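Local coordinates for protein putative Ribokinase II (Escherichia coli O6, PDB 3IQ0) that probably phosphorylates a sugar or related hydroxyl-bearing substrate as a pfkB-family (ribokinase-like) kinase, and binds ATP with a magnesium ion, at residues V6-E11 and H133-G138; G162-D167 and E189-Y194; E15-K20 and T292-M297; N32-S37 and G66-H71. All blocks are in the same frame, centred on the assembly; numbering follows the deposited sequence.

Interaction 1: V6-E11 and H133-G138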
loop_
_atom_site.group_PDB
_atom_site.type_symbol
_atom_site.label_atom_id
_atom_site.label_comp_id
_atom_site.label_asym_id
_atom_site.label_seq_id
_atom_site.Cartn_x
_atom_site.Cartn_y
_atom_site.Cartn_z
ATOM N N VAL B 6 29.011 9.989 2.444
ATOM C CA VAL B 6 28.452 8.946 3.289
ATOM C C VAL B 6 27.228 8.435 2.534
ATOM O O VAL B 6 26.393 9.221 2.099
ATOM C CB VAL B 6 28.005 9.486 4.662
ATOM C CG1 VAL B 6 27.245 8.410 5.415
ATOM C CG2 VAL B 6 29.213 9.925 5.474
ATOM N N PHE B 7 27.126 7.123 2.364
ATOM C CA PHE B 7 25.994 6.558 1.646
ATOM C C PHE B 7 25.258 5.536 2.492
ATOM O O PHE B 7 25.814 4.977 3.438
ATOM C CB PHE B 7 26.467 5.858 0.367
ATOM C CG PHE B 7 26.351 6.694 -0.871
ATOM C CD1 PHE B 7 25.214 6.616 -1.673
ATOM C CD2 PHE B 7 27.378 7.555 -1.243
ATOM C CE1 PHE B 7 25.109 7.384 -2.830
ATOM C CE2 PHE B 7 27.278 8.324 -2.394
ATOM C CZ PHE B 7 26.146 8.240 -3.190
ATOM N N THR B 8 23.990 5.322 2.159
ATOM C CA THR B 8 23.203 4.304 2.824
ATOM C C THR B 8 22.364 3.670 1.732
ATOM O O THR B 8 22.370 4.120 0.590
ATOM C CB THR B 8 22.284 4.850 3.936
ATOM O OG1 THR B 8 21.777 3.744 4.693
ATOM C CG2 THR B 8 21.116 5.620 3.361
ATOM N N ILE B 9 21.631 2.628 2.089
ATOM C CA ILE B 9 20.825 1.920 1.117
ATOM C C ILE B 9 19.622 1.339 1.836
ATOM O O ILE B 9 19.682 1.069 3.032
ATOM C CB ILE B 9 21.672 0.784 0.498
ATOM C CG1 ILE B 9 20.909 0.072 -0.617
ATOM C CG2 ILE B 9 22.072 -0.204 1.587
ATOM C CD1 ILE B 9 21.809 -0.829 -1.449
ATOM N N GLY B 10 18.520 1.147 1.122
ATOM C CA GLY B 10 17.372 0.565 1.787
ATOM C C GLY B 10 16.010 1.064 1.374
ATOM O O GLY B 10 15.810 1.562 0.266
ATOM N N GLU B 11 15.069 0.937 2.297
ATOM C CA GLU B 11 13.696 1.321 2.046
ATOM C C GLU B 11 13.376 2.785 2.298
ATOM O O GLU B 11 13.840 3.386 3.266
ATOM C CB GLU B 11 12.757 0.452 2.890
ATOM C CG GLU B 11 12.871 0.662 4.408
ATOM C CD GLU B 11 14.046 -0.067 5.048
ATOM O OE1 GLU B 11 14.925 -0.561 4.311
ATOM O OE2 GLU B 11 14.091 -0.139 6.295
ATOM N N HIS B 133 32.276 5.875 3.429
ATOM C CA HIS B 133 31.509 5.330 4.536
ATOM C C HIS B 133 30.153 4.872 4.032
ATOM O O HIS B 133 29.398 5.649 3.454
ATOM C CB HIS B 133 31.321 6.376 5.638
ATOM C CG HIS B 133 32.557 6.636 6.443
ATOM N ND1 HIS B 133 33.709 7.157 5.895
ATOM C CD2 HIS B 133 32.816 6.450 7.759
ATOM C CE1 HIS B 133 34.626 7.283 6.839
ATOM N NE2 HIS B 133 34.109 6.861 7.979
ATOM N N PHE B 134 29.856 3.597 4.244
ATOM C CA PHE B 134 28.593 3.029 3.808
ATOM C C PHE B 134 27.877 2.489 5.030
ATOM O O PHE B 134 28.442 1.706 5.802
ATOM C CB PHE B 134 28.834 1.898 2.807
ATOM C CG PHE B 134 27.598 1.458 2.085
ATOM C CD1 PHE B 134 27.028 2.258 1.105
ATOM C CD2 PHE B 134 27.004 0.234 2.379
ATOM C CE1 PHE B 134 25.887 1.851 0.425
ATOM C CE2 PHE B 134 25.860 -0.186 1.703
ATOM C CZ PHE B 134 25.301 0.624 0.725
ATOM N N HIS B 135 26.630 2.912 5.202
ATOM C CA HIS B 135 25.842 2.489 6.346
ATOM C C HIS B 135 24.709 1.549 5.958
ATOM O O HIS B 135 23.963 1.803 5.015
ATOM C CB HIS B 135 25.266 3.702 7.060
ATOM C CG HIS B 135 24.453 3.349 8.262
ATOM N ND1 HIS B 135 25.022 2.984 9.460
ATOM C CD2 HIS B 135 23.115 3.240 8.428
ATOM C CE1 HIS B 135 24.066 2.664 10.315
ATOM N NE2 HIS B 135 22.901 2.810 9.715
ATOM N N ILE B 136 24.587 0.460 6.708
ATOM C CA ILE B 136 23.560 -0.537 6.445
ATOM C C ILE B 136 22.551 -0.652 7.585
ATOM O O ILE B 136 22.928 -0.711 8.751
ATOM C CB ILE B 136 24.196 -1.927 6.210
ATOM C CG1 ILE B 136 25.024 -1.901 4.926
ATOM C CG2 ILE B 136 23.117 -2.989 6.094
ATOM C CD1 ILE B 136 25.925 -3.112 4.770
HETATM N N MSE B 137 21.270 -0.664 7.225
HETATM C CA MSE B 137 20.175 -0.815 8.181
HETATM C C MSE B 137 19.707 -2.269 8.062
HETATM O O MSE B 137 19.316 -2.708 6.982
HETATM C CB MSE B 137 19.006 0.109 7.823
HETATM C CG MSE B 137 19.232 1.573 8.118
HETATM SE SE MSE B 137 19.359 1.847 10.019
HETATM C CE MSE B 137 19.620 3.767 10.014
ATOM N N GLY B 138 19.755 -3.010 9.163
ATOM C CA GLY B 138 19.319 -4.394 9.121
ATOM C C GLY B 138 17.869 -4.536 8.687
ATOM O O GLY B 138 17.470 -5.570 8.142
HETATM O O HOH W 1 20.215 -0.686 4.644
#
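F7 sits between two straight backbone bonds that tie its strand to 133-137. Its N gives a hydrogen to H133 O at 2.9 Å. Its O accepts from H135 N at 2.8 Å. The bridges V6-H133 and F7-F134 are parallel, with CA atoms 4.9 Å apart. The strand segments run at 25° to each other.

At T8 a side chain supplies the bond instead. OG1 donates to H135 O at 2.9 Å, about 45° above that carbonyl's plane. With OG1 opposite the backbone N (chi1 -168°), the hydroxyl lies near the edge of the H135 imidazole. The side of the sheet carrying F7 and I9 is apolar. There the F134 ring reaches beneath the neighbouring strand, its CD1 3.7 Å from F7 CB and its CZ 3.4 Å from I9 CG2. Both approaches to the ring are oblique.

The second shell fixes these groups. H135 ND1 is hydrogen-bonded to S165 OG and its ring stacks on F43 of helix 39-49, which should limit rotation of the imidazole. A153 and V157 of helix 144-159 pack against F134 on the other side of the sheet.

Helices thus flank both faces of this parallel pair, whose two strands are neighbours in the interior of the sheet although 121 residues lie between the segments, as expected of the alpha/beta/alpha core of the ribokinase fold.

Interaction 2: G162-D167 and E189-Y194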
loop_
_atom_site.group_PDB
_atom_site.type_symbol
_atom_site.label_atom_id
_atom_site.label_comp_id
_atom_site.label_asym_id
_atom_site.label_seq_id
_atom_site.Cartn_x
_atom_site.Cartn_y
_atom_site.Cartn_z
ATOM N N GLY B 162 36.824 1.810 1.951
ATOM C CA GLY B 162 35.822 2.484 2.761
ATOM C C GLY B 162 35.478 1.777 4.060
ATOM O O GLY B 162 35.905 0.650 4.293
ATOM N N VAL B 163 34.696 2.449 4.902
ATOM C CA VAL B 163 34.279 1.913 6.196
ATOM C C VAL B 163 32.800 1.540 6.187
ATOM O O VAL B 163 31.966 2.256 5.629
ATOM C CB VAL B 163 34.523 2.943 7.327
ATOM C CG1 VAL B 163 34.002 2.402 8.654
ATOM C CG2 VAL B 163 36.014 3.257 7.430
ATOM N N ILE B 164 32.479 0.413 6.811
ATOM C CA ILE B 164 31.107 -0.077 6.873
ATOM C C ILE B 164 30.531 0.065 8.291
ATOM O O ILE B 164 31.164 -0.328 9.272
ATOM C CB ILE B 164 31.051 -1.581 6.457
ATOM C CG1 ILE B 164 31.664 -1.771 5.062
ATOM C CG2 ILE B 164 29.607 -2.090 6.483
ATOM C CD1 ILE B 164 30.900 -1.105 3.929
ATOM N N SER B 165 29.344 0.659 8.402
ATOM C CA SER B 165 28.675 0.802 9.692
ATOM C C SER B 165 27.413 -0.032 9.555
ATOM O O SER B 165 26.831 -0.119 8.471
ATOM C CB SER B 165 28.332 2.271 9.994
ATOM O OG SER B 165 27.601 2.862 8.937
ATOM N N PHE B 166 26.980 -0.641 10.647
ATOM C CA PHE B 166 25.816 -1.517 10.591
ATOM C C PHE B 166 24.920 -1.371 11.809
ATOM O O PHE B 166 25.385 -1.458 12.950
ATOM C CB PHE B 166 26.319 -2.963 10.449
ATOM C CG PHE B 166 25.237 -4.016 10.501
ATOM C CD1 PHE B 166 24.013 -3.823 9.869
ATOM C CD2 PHE B 166 25.481 -5.240 11.117
ATOM C CE1 PHE B 166 23.046 -4.837 9.840
ATOM C CE2 PHE B 166 24.521 -6.263 11.095
ATOM C CZ PHE B 166 23.301 -6.057 10.452
ATOM N N ASP B 167 23.633 -1.139 11.552
ATOM C CA ASP B 167 22.632 -0.984 12.598
ATOM C C ASP B 167 21.621 -2.125 12.456
ATOM O O ASP B 167 20.790 -2.125 11.550
ATOM C CB ASP B 167 21.914 0.358 12.452
ATOM C CG ASP B 167 20.800 0.530 13.459
ATOM O OD1 ASP B 167 20.312 -0.481 13.996
ATOM O OD2 ASP B 167 20.398 1.684 13.701
ATOM N N GLU B 189 30.360 -9.536 9.736
ATOM C CA GLU B 189 31.768 -9.893 9.570
ATOM C C GLU B 189 32.541 -8.856 8.750
ATOM O O GLU B 189 33.771 -8.826 8.773
ATOM C CB GLU B 189 31.879 -11.271 8.908
ATOM C CG GLU B 189 31.026 -12.354 9.557
ATOM C CD GLU B 189 31.343 -12.569 11.028
ATOM O OE1 GLU B 189 32.489 -12.949 11.343
ATOM O OE2 GLU B 189 30.440 -12.359 11.870
ATOM N N LEU B 190 31.815 -8.006 8.031
ATOM C CA LEU B 190 32.436 -6.973 7.209
ATOM C C LEU B 190 32.208 -5.594 7.810
ATOM O O LEU B 190 32.549 -4.576 7.202
ATOM C CB LEU B 190 31.849 -7.000 5.800
ATOM C CG LEU B 190 31.995 -8.302 5.016
ATOM C CD1 LEU B 190 31.194 -8.203 3.729
ATOM C CD2 LEU B 190 33.463 -8.570 4.725
ATOM N N THR B 191 31.636 -5.569 9.010
ATOM C CA THR B 191 31.334 -4.325 9.705
ATOM C C THR B 191 32.491 -3.780 10.532
ATOM O O THR B 191 33.200 -4.527 11.208
ATOM C CB THR B 191 30.123 -4.513 10.637
ATOM O OG1 THR B 191 28.961 -4.762 9.840
ATOM C CG2 THR B 191 29.907 -3.270 11.507
ATOM N N ASP B 192 32.665 -2.464 10.486
ATOM C CA ASP B 192 33.721 -1.807 11.246
ATOM C C ASP B 192 33.103 -1.125 12.456
ATOM O O ASP B 192 33.704 -1.073 13.531
ATOM C CB ASP B 192 34.430 -0.769 10.372
ATOM C CG ASP B 192 35.049 -1.378 9.126
ATOM O OD1 ASP B 192 35.981 -2.192 9.268
ATOM O OD2 ASP B 192 34.598 -1.047 8.006
ATOM N N ILE B 193 31.888 -0.615 12.267
ATOM C CA ILE B 193 31.149 0.095 13.307
ATOM C C ILE B 193 29.785 -0.562 13.489
ATOM O O ILE B 193 28.936 -0.497 12.604
ATOM C CB ILE B 193 30.955 1.593 12.909
ATOM C CG1 ILE B 193 32.325 2.240 12.686
ATOM C CG2 ILE B 193 30.175 2.345 13.991
ATOM C CD1 ILE B 193 32.251 3.669 12.185
ATOM N N TYR B 194 29.591 -1.199 14.638
ATOM C CA TYR B 194 28.342 -1.888 14.949
ATOM C C TYR B 194 27.518 -1.037 15.914
ATOM O O TYR B 194 28.013 -0.639 16.968
ATOM C CB TYR B 194 28.662 -3.245 15.584
ATOM C CG TYR B 194 27.503 -4.212 15.609
ATOM C CD1 TYR B 194 26.663 -4.350 14.500
ATOM C CD2 TYR B 194 27.257 -5.008 16.727
ATOM C CE1 TYR B 194 25.606 -5.254 14.503
ATOM C CE2 TYR B 194 26.197 -5.917 16.743
ATOM C CZ TYR B 194 25.378 -6.031 15.628
ATOM O OH TYR B 194 24.314 -6.898 15.638
#
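F166 and Y194 lie side by side and point the same way, their ring centroids 5.6 Å apart and their planes turned by 37°. F166 CD2 comes up at the edge of the tyrosine ring, near its plane, and meets Y194 CE1 at 3.4 Å. The T191 side chain crosses that of F166 at about a right angle, with OG1 3.3 Å from F166 CB and hydrogen-bonded to V187 O. A second aromatic neighbour of Y194 is F217, packed edge-to-face.

The other flat group is the D192 carboxylate. OD2 uses its anti lone pair to take I164 N at 2.8 Å in an almost linear bond (177°). OD1 forms a salt bridge with K223, so the two oxygens have separate partners, which should hold the carboxylate's rotation. I164 O in turn receives two donors, D192 N at 2.9 Å and I193 N at 3.1 Å. Only from I193 does regular parallel pairing begin, with F166 N donating to I193 O at 2.8 Å.

Alongside D192, V163 CG1 packs on I193 CD1 at 4.1 Å.

The contact closes a beta-alpha-beta unit made of strand 163-167, helix 178-189 and strand 193-194. That helix covers the aromatic pair through L184, V187 and L188, helix 144-159 meets I164 and L190, and strand 131-137 borders strand 163-167 on its other side.

Interaction 3: E15-K20 and T292-M297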
loop_
_atom_site.group_PDB
_atom_site.type_symbol
_atom_site.label_atom_id
_atom_site.label_comp_id
_atom_site.label_asym_id
_atom_site.label_seq_id
_atom_site.Cartn_x
_atom_site.Cartn_y
_atom_site.Cartn_z
ATOM N N GLU B 15 4.737 7.632 5.667
ATOM C CA GLU B 15 3.986 7.206 6.837
ATOM C C GLU B 15 2.715 8.034 6.910
ATOM O O GLU B 15 2.746 9.236 6.657
ATOM C CB GLU B 15 4.816 7.416 8.105
ATOM C CG GLU B 15 4.203 6.807 9.358
ATOM C CD GLU B 15 5.146 6.839 10.547
ATOM O OE1 GLU B 15 4.935 7.665 11.461
ATOM O OE2 GLU B 15 6.104 6.038 10.564
ATOM N N ILE B 16 1.602 7.375 7.221
ATOM C CA ILE B 16 0.302 8.035 7.371
ATOM C C ILE B 16 -0.082 7.752 8.821
ATOM O O ILE B 16 -0.302 6.604 9.192
ATOM C CB ILE B 16 -0.769 7.442 6.425
ATOM C CG1 ILE B 16 -0.446 7.783 4.966
ATOM C CG2 ILE B 16 -2.137 8.003 6.776
ATOM C CD1 ILE B 16 0.730 7.041 4.400
HETATM N N MSE B 17 -0.145 8.799 9.637
HETATM C CA MSE B 17 -0.432 8.647 11.065
HETATM C C MSE B 17 -1.864 8.896 11.516
HETATM O O MSE B 17 -2.532 9.800 11.031
HETATM C CB MSE B 17 0.482 9.576 11.873
HETATM C CG MSE B 17 1.967 9.248 11.793
HETATM SE SE MSE B 17 3.080 10.656 12.539
HETATM C CE MSE B 17 3.880 11.242 10.902
ATOM N N ALA B 18 -2.317 8.096 12.470
ATOM C CA ALA B 18 -3.653 8.267 13.016
ATOM C C ALA B 18 -3.650 9.622 13.718
ATOM O O ALA B 18 -2.683 9.975 14.398
ATOM C CB ALA B 18 -3.952 7.162 14.010
ATOM N N SER B 19 -4.727 10.381 13.548
ATOM C CA SER B 19 -4.824 11.697 14.166
ATOM C C SER B 19 -5.072 11.630 15.671
ATOM O O SER B 19 -4.757 12.577 16.389
ATOM C CB SER B 19 -5.948 12.502 13.518
ATOM O OG SER B 19 -7.204 11.938 13.842
ATOM N N LYS B 20 -5.627 10.519 16.151
ATOM C CA LYS B 20 -5.924 10.386 17.575
ATOM C C LYS B 20 -5.449 9.089 18.206
ATOM O O LYS B 20 -5.398 8.047 17.555
ATOM C CB LYS B 20 -7.430 10.498 17.828
ATOM C CG LYS B 20 -8.104 11.735 17.271
ATOM C CD LYS B 20 -9.455 11.927 17.934
ATOM C CE LYS B 20 -10.390 12.743 17.068
ATOM N NZ LYS B 20 -10.762 11.985 15.836
ATOM N N THR B 292 11.213 14.145 20.682
ATOM C CA THR B 292 10.338 15.213 21.170
ATOM C C THR B 292 9.328 15.717 20.141
ATOM O O THR B 292 8.437 16.491 20.482
ATOM C CB THR B 292 11.144 16.437 21.693
ATOM O OG1 THR B 292 11.817 17.081 20.602
ATOM C CG2 THR B 292 12.164 16.003 22.738
ATOM N N ARG B 293 9.466 15.293 18.889
ATOM C CA ARG B 293 8.546 15.716 17.835
ATOM C C ARG B 293 7.914 14.528 17.121
ATOM O O ARG B 293 8.539 13.479 16.980
ATOM C CB ARG B 293 9.263 16.609 16.824
ATOM C CG ARG B 293 9.473 18.018 17.334
ATOM C CD ARG B 293 10.364 18.833 16.429
ATOM N NE ARG B 293 10.407 20.226 16.865
ATOM C CZ ARG B 293 11.254 21.135 16.398
ATOM N NH1 ARG B 293 12.144 20.804 15.471
ATOM N NH2 ARG B 293 11.209 22.378 16.854
ATOM N N ARG B 294 6.675 14.708 16.669
ATOM C CA ARG B 294 5.934 13.650 15.995
ATOM C C ARG B 294 6.261 13.578 14.507
ATOM O O ARG B 294 6.353 14.600 13.827
ATOM C CB ARG B 294 4.432 13.862 16.193
ATOM C CG ARG B 294 3.584 12.639 15.906
ATOM C CD ARG B 294 2.144 12.866 16.350
ATOM N NE ARG B 294 1.566 14.035 15.690
ATOM C CZ ARG B 294 0.336 14.492 15.908
ATOM N NH1 ARG B 294 -0.462 13.881 16.775
ATOM N NH2 ARG B 294 -0.098 15.563 15.252
ATOM N N GLY B 295 6.424 12.358 14.006
ATOM C CA GLY B 295 6.767 12.172 12.611
ATOM C C GLY B 295 8.146 11.550 12.571
ATOM O O GLY B 295 9.083 12.085 13.166
ATOM N N PRO B 296 8.307 10.432 11.850
ATOM C CA PRO B 296 9.563 9.687 11.710
ATOM C C PRO B 296 10.809 10.510 11.404
ATOM O O PRO B 296 11.859 10.312 12.021
ATOM C CB PRO B 296 9.256 8.695 10.582
ATOM C CG PRO B 296 7.779 8.512 10.671
ATOM C CD PRO B 296 7.306 9.926 10.896
HETATM N N MSE B 297 10.693 11.435 10.461
HETATM C CA MSE B 297 11.836 12.245 10.048
HETATM C C MSE B 297 11.714 13.710 10.439
HETATM O O MSE B 297 12.508 14.541 10.009
HETATM C CB MSE B 297 11.985 12.140 8.526
HETATM C CG MSE B 297 13.336 12.551 7.987
HETATM SE SE MSE B 297 13.345 12.534 6.073
HETATM C CE MSE B 297 12.830 10.694 5.797
#
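E15 and M17 reach P296 by different chain shapes. The glutamate is stretched out, with CG opposite the backbone N (chi1 -171°) and chi2 also extended, and it meets the proline from the opposite direction. M17, a selenomethionine, turns at its third torsion (chi3 -111°), which carries CE round to G295 and P296. Both residues stand on strand 13-18 of the small four-stranded sheet, which probably forms the lid, as in ribokinase-like kinases. Their partners lie in the loop between helices 276-290 and 303-312, with the P296 side chain about 9 Å from the bound ATP.

The evidence is of close packing, with no hydrogen bond across the pair. E15 OE2 and P296 CG are 3.0 Å apart, close enough that the exact placing of the carboxylate is doubtful. M17 CE meets P296 CD tip to tip at 3.7 Å and lies 3.5 Å from G295 CA; CE is also very close to Y35, so its exact placing is likewise doubtful. G295, the closest approach of the loop backbone to CE, has its N hydrogen-bonded to D254 OD2. Further out, the R294 chain slides past M17 in the opposite sense, bringing CG to 3.9 Å from the selenium atom SE.

Interaction 4: N32-S37 and G66-H71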
loop_
_atom_site.group_PDB
_atom_site.type_symbol
_atom_site.label_atom_id
_atom_site.label_comp_id
_atom_site.label_asym_id
_atom_site.label_seq_id
_atom_site.Cartn_x
_atom_site.Cartn_y
_atom_site.Cartn_z
ATOM N N ASN B 32 -3.114 11.758 9.238
ATOM C CA ASN B 32 -2.215 12.835 8.848
ATOM C C ASN B 32 -1.041 12.280 8.053
ATOM O O ASN B 32 -0.412 11.308 8.460
ATOM C CB ASN B 32 -1.688 13.571 10.085
ATOM C CG ASN B 32 -2.801 14.084 10.979
ATOM O OD1 ASN B 32 -3.760 14.703 10.508
ATOM N ND2 ASN B 32 -2.675 13.836 12.281
ATOM N N GLY B 33 -0.744 12.918 6.928
ATOM C CA GLY B 33 0.351 12.473 6.090
ATOM C C GLY B 33 0.142 12.903 4.652
ATOM O O GLY B 33 -0.747 13.717 4.376
ATOM N N PRO B 34 0.953 12.398 3.710
ATOM C CA PRO B 34 2.043 11.453 3.955
ATOM C C PRO B 34 3.242 12.164 4.563
ATOM O O PRO B 34 3.386 13.375 4.418
ATOM C CB PRO B 34 2.359 10.936 2.560
ATOM C CG PRO B 34 2.172 12.168 1.731
ATOM C CD PRO B 34 0.850 12.697 2.271
ATOM N N TYR B 35 4.093 11.399 5.233
ATOM C CA TYR B 35 5.304 11.927 5.844
ATOM C C TYR B 35 6.472 11.078 5.371
ATOM O O TYR B 35 6.369 9.852 5.308
ATOM C CB TYR B 35 5.203 11.866 7.373
ATOM C CG TYR B 35 4.333 12.945 7.966
ATOM C CD1 TYR B 35 4.801 14.252 8.089
ATOM C CD2 TYR B 35 3.028 12.673 8.371
ATOM C CE1 TYR B 35 3.993 15.264 8.596
ATOM C CE2 TYR B 35 2.210 13.676 8.883
ATOM C CZ TYR B 35 2.699 14.970 8.989
ATOM O OH TYR B 35 1.894 15.974 9.469
ATOM N N PRO B 36 7.597 11.718 5.015
ATOM C CA PRO B 36 8.777 10.986 4.549
ATOM C C PRO B 36 9.245 10.033 5.643
ATOM O O PRO B 36 9.312 10.411 6.802
ATOM C CB PRO B 36 9.794 12.095 4.291
ATOM C CG PRO B 36 8.955 13.282 4.003
ATOM C CD PRO B 36 7.843 13.168 5.005
ATOM N N SER B 37 9.567 8.797 5.289
ATOM C CA SER B 37 10.007 7.855 6.308
ATOM C C SER B 37 10.925 6.768 5.750
ATOM O O SER B 37 11.314 6.807 4.584
ATOM C CB SER B 37 8.788 7.229 6.990
ATOM O OG SER B 37 9.152 6.561 8.186
ATOM N N GLY B 66 6.263 8.877 -3.693
ATOM C CA GLY B 66 7.658 8.702 -4.034
ATOM C C GLY B 66 8.287 10.079 -4.139
ATOM O O GLY B 66 9.420 10.287 -3.708
ATOM N N ASP B 67 7.532 11.028 -4.691
ATOM C CA ASP B 67 8.015 12.394 -4.868
ATOM C C ASP B 67 8.267 13.155 -3.574
ATOM O O ASP B 67 9.238 13.904 -3.473
ATOM C CB ASP B 67 7.036 13.209 -5.718
ATOM C CG ASP B 67 6.875 12.659 -7.119
ATOM O OD1 ASP B 67 7.704 11.821 -7.534
ATOM O OD2 ASP B 67 5.920 13.077 -7.812
ATOM N N ILE B 68 7.399 12.986 -2.584
ATOM C CA ILE B 68 7.590 13.711 -1.336
ATOM C C ILE B 68 8.911 13.324 -0.672
ATOM O O ILE B 68 9.572 14.163 -0.061
ATOM C CB ILE B 68 6.411 13.498 -0.356
ATOM C CG1 ILE B 68 6.510 14.519 0.778
ATOM C CG2 ILE B 68 6.420 12.076 0.192
ATOM C CD1 ILE B 68 5.362 14.487 1.737
ATOM N N ASN B 69 9.310 12.061 -0.799
ATOM C CA ASN B 69 10.576 11.630 -0.216
ATOM C C ASN B 69 11.751 12.196 -1.007
ATOM O O ASN B 69 12.707 12.704 -0.422
ATOM C CB ASN B 69 10.662 10.108 -0.167
ATOM C CG ASN B 69 9.814 9.518 0.941
ATOM O OD1 ASN B 69 10.143 9.640 2.124
ATOM N ND2 ASN B 69 8.711 8.887 0.566
ATOM N N ILE B 70 11.679 12.126 -2.335
ATOM C CA ILE B 70 12.756 12.653 -3.165
ATOM C C ILE B 70 12.927 14.157 -2.970
ATOM O O ILE B 70 14.052 14.650 -2.912
ATOM C CB ILE B 70 12.522 12.372 -4.666
ATOM C CG1 ILE B 70 12.733 10.885 -4.952
ATOM C CG2 ILE B 70 13.489 13.200 -5.512
ATOM C CD1 ILE B 70 12.420 10.479 -6.380
ATOM N N HIS B 71 11.813 14.879 -2.866
ATOM C CA HIS B 71 11.845 16.326 -2.676
ATOM C C HIS B 71 12.464 16.718 -1.336
ATOM O O HIS B 71 13.305 17.620 -1.264
ATOM C CB HIS B 71 10.429 16.906 -2.761
ATOM C CG HIS B 71 9.813 16.818 -4.123
ATOM N ND1 HIS B 71 8.481 17.078 -4.352
ATOM C CD2 HIS B 71 10.349 16.500 -5.325
ATOM C CE1 HIS B 71 8.219 16.922 -5.640
ATOM N NE2 HIS B 71 9.335 16.571 -6.251
#
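I68 is the first residue of helix segment 66-71 to meet the strand. Its side chain is extended (chi1 -167°) and crosses P34 at a slant. CD1 ends 3.9 Å from P34 CG and 3.5 Å from P34 O. Further back along the same branch, CG1 lies 4.2 Å from P36 CG, so one isoleucine spans two prolines two residues apart on one side of strand 29-37. A cis peptide bond precedes P34.

N69 comes next and supplies the polar end. Its CG stands opposite the carbonyl carbon (chi1 -76°), which directs the amide towards P36. OD1 is 3.1 Å from P36 CA and 3.3 Å from P36 CB. It also accepts a weak, bent hydrogen bond from S37 N at 3.3 Å. ND2 is hydrogen-bonded to F65 O one turn earlier in the helix, which supports the modelled orientation, with OD1 towards the strand.

H71 packs on D26 of the second subunit, while R72, one residue on, returns to P36. Within this chain, strand 29-37 is an edge strand of the small, probably lid, sheet; N32 and G33 carry that sheet across the interface in an antiparallel ladder with the second subunit, whose W31 NE1 donates to G33 O.

The axes pass 7.9 Å apart at 48°, consistent with side-chain packing. Chemically the contact is mostly hydrocarbon with one weak polar bond. P34 O is buried without a hydrogen-bond partner, so shape, more than directional bonding, probably holds helix and strand together here.

In the fold
Interactions 1 and 2 belong to the same central sheet, where strands 131-137 and 163-167 are neighbours; their centres lie 10 Å apart, and H135 and S165 join them directly. Both depend chiefly on backbone hydrogen bonds, and interaction 1 is nearest the centre of the chain. Interactions 3 and 4 share the small sheet through its adjacent strands 13-18 and 29-37, about 17 Å from that centre and on the opposite side of it from interaction 2. All four are largely buried, but interaction 4 borders the second subunit and interaction 3 has an exposed arginine at its margin. Correspondingly, their chemistry shifts to side-chain packing, with one weak hydrogen bond in interaction 4 and none in interaction 3.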